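Thymidylate synthase ThyX (Streptomyces cacaoi subsp. asoensis, PDB 4P5A) probably catalyses the FAD-dependent reductive methylation of dUMP or UMP at the expense of methylenetetrahydrofolate, working as a homotetramer. Local coordinates at residues Arg98-Asp110 / Tyr145-Asp157. Residues are numbered along the deposited sequence; the frame is centred on the assembly and turned at random.
Sequences RYREVGAAFYVPD and YEVAFEEYQRLLD. With 5BU (5-bromo-uridine-5'-monophosphate), chain G.
F106 and A104 face Y145 and F149 where strand 105-107 runs roughly antiparallel to helix 145-157, their axes 10.5 Å apart at 149°. The F106 and Y145 side chains lie alongside, pointing opposite ways. Their rings meet obliquely, planes at 33°, and F106 CB comes within 3.2 Å of Y145 CD2. The Y145 hydroxyl donates to the backbone O of Y107, with OH to O at 2.7 Å. V108 CG1 packs on Y145 CE2. An alanine in place of Y145 would probably leave the Y107 carbonyl without this donor and open a gap beside F106 and V108.

With chi1 at -166°, CG opposite the backbone N, the F149 ring turns a face to A104 CB, 3.7 Å from the centroid, in a CH-pi contact. F106 CZ reaches F149 CD2, near the plane of the F106 ring.

In this ThyX fold the chain leaves the nucleotide site and runs back along the last turns of helix 131-157. At its start, R98 gives NH1 to O4 of the bromo-UMP base at 2.7 Å and its backbone N to phosphate OP3. R98 NE pairs with E163, and H204 O of the second subunit accepts from NH1.

Further along, Y152 OH accepts from V102 N, nearly straight, at 2.8 Å. V102 CG2 lies against the same hydroxyl. The extended E101 side chain meets Q153 at about a right angle. Q153 NE2 gives a hydrogen bond to E101 OE1 at 2.9 Å, from above the carboxylate plane. L156 CD1 packs against E101 CD at 3.5 Å.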
loop_
_atom_site.group_PDB
_atom_site.type_symbol
_atom_site.label_atom_id
_atom_site.label_comp_id
_atom_site.label_asym_id
_atom_site.label_seq_id
_atom_site.Cartn_x
_atom_site.Cartn_y
_atom_site.Cartn_z
ATOM N N ARG B 98 2.721 2.286 -26.370
ATOM C CA ARG B 98 2.110 1.149 -27.081
ATOM C C ARG B 98 0.874 1.621 -27.806
ATOM O O ARG B 98 0.570 1.098 -28.885
ATOM C CB ARG B 98 1.655 0.080 -26.048
ATOM C CG ARG B 98 2.862 -0.505 -25.247
ATOM C CD ARG B 98 2.276 -1.606 -24.379
ATOM N NE ARG B 98 1.883 -2.789 -25.218
ATOM C CZ ARG B 98 0.937 -3.677 -24.893
ATOM N NH1 ARG B 98 0.203 -3.524 -23.750
ATOM N NH2 ARG B 98 0.704 -4.726 -25.721
ATOM N N TYR B 99 0.159 2.605 -27.232
ATOM C CA TYR B 99 -1.175 2.998 -27.697
ATOM C C TYR B 99 -1.094 4.099 -28.776
ATOM O O TYR B 99 -1.829 4.063 -29.740
ATOM C CB TYR B 99 -2.022 3.511 -26.552
ATOM C CG TYR B 99 -3.469 3.768 -26.907
ATOM C CD1 TYR B 99 -4.423 2.738 -26.845
ATOM C CD2 TYR B 99 -3.910 5.063 -27.283
ATOM C CE1 TYR B 99 -5.829 3.029 -27.170
ATOM C CE2 TYR B 99 -5.272 5.313 -27.616
ATOM C CZ TYR B 99 -6.188 4.302 -27.568
ATOM O OH TYR B 99 -7.527 4.574 -27.885
ATOM N N ARG B 100 -0.173 5.026 -28.637
ATOM C CA ARG B 100 -0.198 6.176 -29.527
ATOM C C ARG B 100 1.232 6.508 -29.929
ATOM O O ARG B 100 2.157 6.307 -29.131
ATOM C CB ARG B 100 -0.790 7.375 -28.802
ATOM C CG ARG B 100 -1.065 8.587 -29.803
ATOM C CD ARG B 100 -2.139 9.589 -29.308
ATOM N NE ARG B 100 -1.587 10.574 -28.359
ATOM C CZ ARG B 100 -1.156 11.813 -28.670
ATOM N NH1 ARG B 100 -1.218 12.266 -29.928
ATOM N NH2 ARG B 100 -0.662 12.615 -27.715
ATOM N N GLU B 101 1.400 7.028 -31.166
ATOM C CA GLU B 101 2.732 7.461 -31.609
ATOM C C GLU B 101 3.267 8.570 -30.724
ATOM O O GLU B 101 2.525 9.443 -30.264
ATOM C CB GLU B 101 2.612 7.975 -33.027
ATOM C CG GLU B 101 3.867 8.547 -33.613
ATOM C CD GLU B 101 3.703 8.846 -35.152
ATOM O OE1 GLU B 101 4.523 9.671 -35.662
ATOM O OE2 GLU B 101 2.794 8.218 -35.815
ATOM N N VAL B 102 4.585 8.533 -30.481
ATOM C CA VAL B 102 5.174 9.434 -29.543
ATOM C C VAL B 102 5.551 10.695 -30.332
ATOM O O VAL B 102 6.045 10.593 -31.495
ATOM C CB VAL B 102 6.498 8.795 -28.968
ATOM C CG1 VAL B 102 7.276 9.817 -28.011
ATOM C CG2 VAL B 102 6.141 7.432 -28.222
ATOM N N GLY B 103 5.373 11.838 -29.682
ATOM C CA GLY B 103 5.781 13.158 -30.228
ATOM C C GLY B 103 7.272 13.360 -30.183
ATOM O O GLY B 103 8.016 12.694 -29.411
ATOM N N ALA B 104 7.739 14.348 -30.937
ATOM C CA ALA B 104 9.174 14.478 -31.060
ATOM C C ALA B 104 9.700 15.525 -30.093
ATOM O O ALA B 104 10.407 16.414 -30.481
ATOM C CB ALA B 104 9.571 14.844 -32.529
ATOM N N ALA B 105 9.379 15.392 -28.802
ATOM C CA ALA B 105 9.865 16.375 -27.822
ATOM C C ALA B 105 10.762 15.664 -26.892
ATOM O O ALA B 105 10.385 14.564 -26.357
ATOM C CB ALA B 105 8.749 17.034 -27.094
ATOM N N PHE B 106 11.941 16.239 -26.653
ATOM C CA PHE B 106 13.037 15.534 -25.923
ATOM C C PHE B 106 13.632 16.531 -24.965
ATOM O O PHE B 106 13.784 17.740 -25.290
ATOM C CB PHE B 106 14.162 14.980 -26.872
ATOM C CG PHE B 106 13.656 14.055 -27.865
ATOM C CD1 PHE B 106 13.299 14.503 -29.111
ATOM C CD2 PHE B 106 13.388 12.717 -27.501
ATOM C CE1 PHE B 106 12.727 13.677 -30.041
ATOM C CE2 PHE B 106 12.791 11.818 -28.460
ATOM C CZ PHE B 106 12.500 12.304 -29.733
ATOM N N TYR B 107 13.989 16.074 -23.754
ATOM C CA TYR B 107 14.528 16.966 -22.767
ATOM C C TYR B 107 16.075 17.156 -22.889
ATOM O O TYR B 107 16.841 16.187 -23.041
ATOM C CB TYR B 107 14.238 16.392 -21.314
ATOM C CG TYR B 107 14.877 17.177 -20.186
ATOM C CD1 TYR B 107 16.099 16.746 -19.607
ATOM C CD2 TYR B 107 14.292 18.371 -19.706
ATOM C CE1 TYR B 107 16.709 17.473 -18.605
ATOM C CE2 TYR B 107 14.900 19.115 -18.676
ATOM C CZ TYR B 107 16.087 18.680 -18.152
ATOM O OH TYR B 107 16.715 19.374 -17.122
ATOM N N VAL B 108 16.501 18.411 -22.722
ATOM C CA VAL B 108 17.948 18.681 -22.533
ATOM C C VAL B 108 18.018 19.688 -21.410
ATOM O O VAL B 108 17.163 20.556 -21.307
ATOM C CB VAL B 108 18.621 19.285 -23.905
ATOM C CG1 VAL B 108 18.624 18.264 -25.015
ATOM C CG2 VAL B 108 17.914 20.540 -24.302
ATOM N N PRO B 109 19.047 19.616 -20.584
ATOM C CA PRO B 109 19.124 20.548 -19.452
ATOM C C PRO B 109 19.310 21.988 -19.923
ATOM O O PRO B 109 19.944 22.193 -20.961
ATOM C CB PRO B 109 20.314 20.049 -18.655
ATOM C CG PRO B 109 21.057 18.972 -19.544
ATOM C CD PRO B 109 20.146 18.634 -20.688
ATOM N N ASP B 110 18.806 22.966 -19.172
ATOM C CA ASP B 110 19.096 24.361 -19.570
ATOM C C ASP B 110 20.476 24.853 -19.065
ATOM O O ASP B 110 21.271 24.130 -18.420
ATOM C CB ASP B 110 18.002 25.305 -19.157
ATOM C CG ASP B 110 17.921 25.473 -17.685
ATOM O OD1 ASP B 110 18.904 25.205 -16.901
ATOM O OD2 ASP B 110 16.853 25.903 -17.281
ATOM N N TYR B 145 19.281 12.249 -30.450
ATOM C CA TYR B 145 17.791 12.307 -30.508
ATOM C C TYR B 145 17.352 12.331 -31.983
ATOM O O TYR B 145 16.345 11.724 -32.334
ATOM C CB TYR B 145 17.239 13.534 -29.827
ATOM C CG TYR B 145 17.563 13.711 -28.331
ATOM C CD1 TYR B 145 18.092 12.651 -27.560
ATOM C CD2 TYR B 145 17.285 14.916 -27.704
ATOM C CE1 TYR B 145 18.383 12.848 -26.196
ATOM C CE2 TYR B 145 17.554 15.120 -26.394
ATOM C CZ TYR B 145 18.100 14.066 -25.631
ATOM O OH TYR B 145 18.335 14.271 -24.291
ATOM N N GLU B 146 18.111 13.054 -32.846
ATOM C CA GLU B 146 17.733 13.066 -34.268
ATOM C C GLU B 146 17.794 11.686 -34.917
ATOM O O GLU B 146 16.847 11.359 -35.667
ATOM C CB GLU B 146 18.642 14.047 -35.086
ATOM C CG GLU B 146 18.435 15.446 -34.711
ATOM C CD GLU B 146 19.386 16.369 -35.475
ATOM O OE1 GLU B 146 20.552 15.927 -35.726
ATOM O OE2 GLU B 146 18.937 17.523 -35.782
ATOM N N VAL B 147 18.836 10.875 -34.627
ATOM C CA VAL B 147 18.922 9.551 -35.199
ATOM C C VAL B 147 17.857 8.630 -34.589
ATOM O O VAL B 147 17.181 7.931 -35.320
ATOM C CB VAL B 147 20.289 8.954 -34.899
ATOM C CG1 VAL B 147 20.394 7.419 -35.163
ATOM C CG2 VAL B 147 21.327 9.718 -35.762
ATOM N N ALA B 148 17.629 8.757 -33.275
ATOM C CA ALA B 148 16.548 7.948 -32.666
ATOM C C ALA B 148 15.212 8.228 -33.327
ATOM O O ALA B 148 14.449 7.290 -33.677
ATOM C CB ALA B 148 16.503 8.251 -31.127
ATOM N N PHE B 149 14.887 9.500 -33.478
ATOM C CA PHE B 149 13.568 9.809 -33.955
ATOM C C PHE B 149 13.468 9.439 -35.434
ATOM O O PHE B 149 12.380 9.008 -35.907
ATOM C CB PHE B 149 13.198 11.232 -33.656
ATOM C CG PHE B 149 11.759 11.473 -33.839
ATOM C CD1 PHE B 149 11.298 12.076 -34.963
ATOM C CD2 PHE B 149 10.831 10.933 -32.908
ATOM C CE1 PHE B 149 9.900 12.238 -35.162
ATOM C CE2 PHE B 149 9.440 11.120 -33.064
ATOM C CZ PHE B 149 8.980 11.740 -34.224
ATOM N N GLU B 150 14.562 9.613 -36.175
ATOM C CA GLU B 150 14.491 9.282 -37.619
ATOM C C GLU B 150 14.246 7.759 -37.785
ATOM O O GLU B 150 13.439 7.311 -38.662
ATOM C CB GLU B 150 15.798 9.759 -38.285
ATOM C CG GLU B 150 16.082 9.122 -39.640
ATOM C CD GLU B 150 17.524 9.432 -40.080
ATOM O OE1 GLU B 150 18.085 10.461 -39.605
ATOM O OE2 GLU B 150 18.092 8.616 -40.849
ATOM N N GLU B 151 14.890 6.965 -36.916
ATOM C CA GLU B 151 14.699 5.527 -36.953
ATOM C C GLU B 151 13.319 5.107 -36.435
ATOM O O GLU B 151 12.745 4.157 -36.960
ATOM C CB GLU B 151 15.804 4.740 -36.203
ATOM C CG GLU B 151 17.253 4.908 -36.759
ATOM C CD GLU B 151 17.359 4.505 -38.265
ATOM O OE1 GLU B 151 16.571 3.665 -38.768
ATOM O OE2 GLU B 151 18.199 5.165 -38.935
ATOM N N TYR B 152 12.808 5.799 -35.407
ATOM C CA TYR B 152 11.452 5.521 -34.923
ATOM C C TYR B 152 10.479 5.747 -36.076
ATOM O O TYR B 152 9.633 4.893 -36.361
ATOM C CB TYR B 152 11.139 6.483 -33.780
ATOM C CG TYR B 152 9.755 6.436 -33.247
ATOM C CD1 TYR B 152 8.904 7.556 -33.283
ATOM C CD2 TYR B 152 9.295 5.258 -32.614
ATOM C CE1 TYR B 152 7.602 7.522 -32.735
ATOM C CE2 TYR B 152 7.969 5.217 -32.046
ATOM C CZ TYR B 152 7.163 6.358 -32.109
ATOM O OH TYR B 152 5.889 6.334 -31.608
ATOM N N GLN B 153 10.613 6.888 -36.746
ATOM C CA GLN B 153 9.651 7.153 -37.849
ATOM C C GLN B 153 9.823 6.172 -39.002
ATOM O O GLN B 153 8.841 5.801 -39.642
ATOM C CB GLN B 153 9.883 8.579 -38.360
ATOM C CG GLN B 153 9.360 9.662 -37.451
ATOM C CD GLN B 153 7.871 9.536 -37.191
ATOM O OE1 GLN B 153 7.110 9.471 -38.115
ATOM N NE2 GLN B 153 7.456 9.505 -35.894
ATOM N N ARG B 154 11.067 5.796 -39.292
ATOM C CA ARG B 154 11.300 4.801 -40.369
ATOM C C ARG B 154 10.634 3.476 -40.058
ATOM O O ARG B 154 9.992 2.834 -40.940
ATOM C CB ARG B 154 12.797 4.496 -40.538
ATOM C CG ARG B 154 13.107 3.863 -41.930
ATOM C CD ARG B 154 14.538 3.351 -42.084
ATOM N NE ARG B 154 15.575 4.267 -41.617
ATOM C CZ ARG B 154 15.971 5.419 -42.185
ATOM N NH1 ARG B 154 15.462 5.925 -43.333
ATOM N NH2 ARG B 154 16.917 6.091 -41.578
ATOM N N LEU B 155 10.759 3.032 -38.803
ATOM C CA LEU B 155 10.072 1.817 -38.369
ATOM C C LEU B 155 8.573 1.947 -38.489
ATOM O O LEU B 155 7.948 1.025 -39.043
ATOM C CB LEU B 155 10.459 1.392 -36.950
ATOM C CG LEU B 155 11.920 0.924 -36.888
ATOM C CD1 LEU B 155 12.370 0.941 -35.347
ATOM C CD2 LEU B 155 12.180 -0.463 -37.641
ATOM N N LEU B 156 8.011 3.023 -37.941
ATOM C CA LEU B 156 6.540 3.274 -38.063
ATOM C C LEU B 156 6.090 3.275 -39.545
ATOM O O LEU B 156 5.115 2.598 -39.903
ATOM C CB LEU B 156 6.071 4.541 -37.424
ATOM C CG LEU B 156 6.294 4.733 -35.901
ATOM C CD1 LEU B 156 5.842 6.085 -35.446
ATOM C CD2 LEU B 156 5.434 3.584 -35.160
ATOM N N ASP B 157 6.774 4.067 -40.363
ATOM C CA ASP B 157 6.476 4.099 -41.845
ATOM C C ASP B 157 6.540 2.709 -42.507
ATOM O O ASP B 157 5.723 2.397 -43.374
ATOM C CB ASP B 157 7.391 5.103 -42.572
ATOM C CG ASP B 157 7.086 6.552 -42.185
ATOM O OD1 ASP B 157 6.059 6.814 -41.507
ATOM O OD2 ASP B 157 7.871 7.440 -42.542
HETATM P P 5BU G . 4.100 2.357 -22.527
HETATM O OP1 5BU G . 4.808 3.575 -22.965
HETATM O OP2 5BU G . 4.901 1.137 -22.375
HETATM O OP3 5BU G . 2.765 2.174 -23.090
HETATM O "O5'" 5BU G . 3.758 2.630 -20.979
HETATM C "C5'" 5BU G . 3.281 3.930 -20.600
HETATM C "C4'" 5BU G . 3.084 3.903 -19.059
HETATM O "O4'" 5BU G . 1.860 3.053 -18.769
HETATM C "C3'" 5BU G . 4.168 3.297 -18.205
HETATM O "O3'" 5BU G . 4.072 3.893 -16.837
HETATM C "C2'" 5BU G . 3.778 1.840 -18.167
HETATM O "O2'" 5BU G . 4.313 1.276 -17.020
HETATM C "C1'" 5BU G . 2.268 1.833 -18.120
HETATM N N1 5BU G . 1.796 0.690 -19.007
HETATM C C2 5BU G . 2.047 -0.613 -18.588
HETATM O O2 5BU G . 2.549 -0.737 -17.452
HETATM N N3 5BU G . 1.664 -1.667 -19.376
HETATM C C4 5BU G . 0.997 -1.514 -20.601
HETATM O O4 5BU G . 0.805 -2.515 -21.299
HETATM C C5 5BU G . 0.756 -0.216 -20.973
HETATM C C6 5BU G . 1.118 0.872 -20.224
HETATM BR BR 5BU G . -0.278 0.137 -22.537
#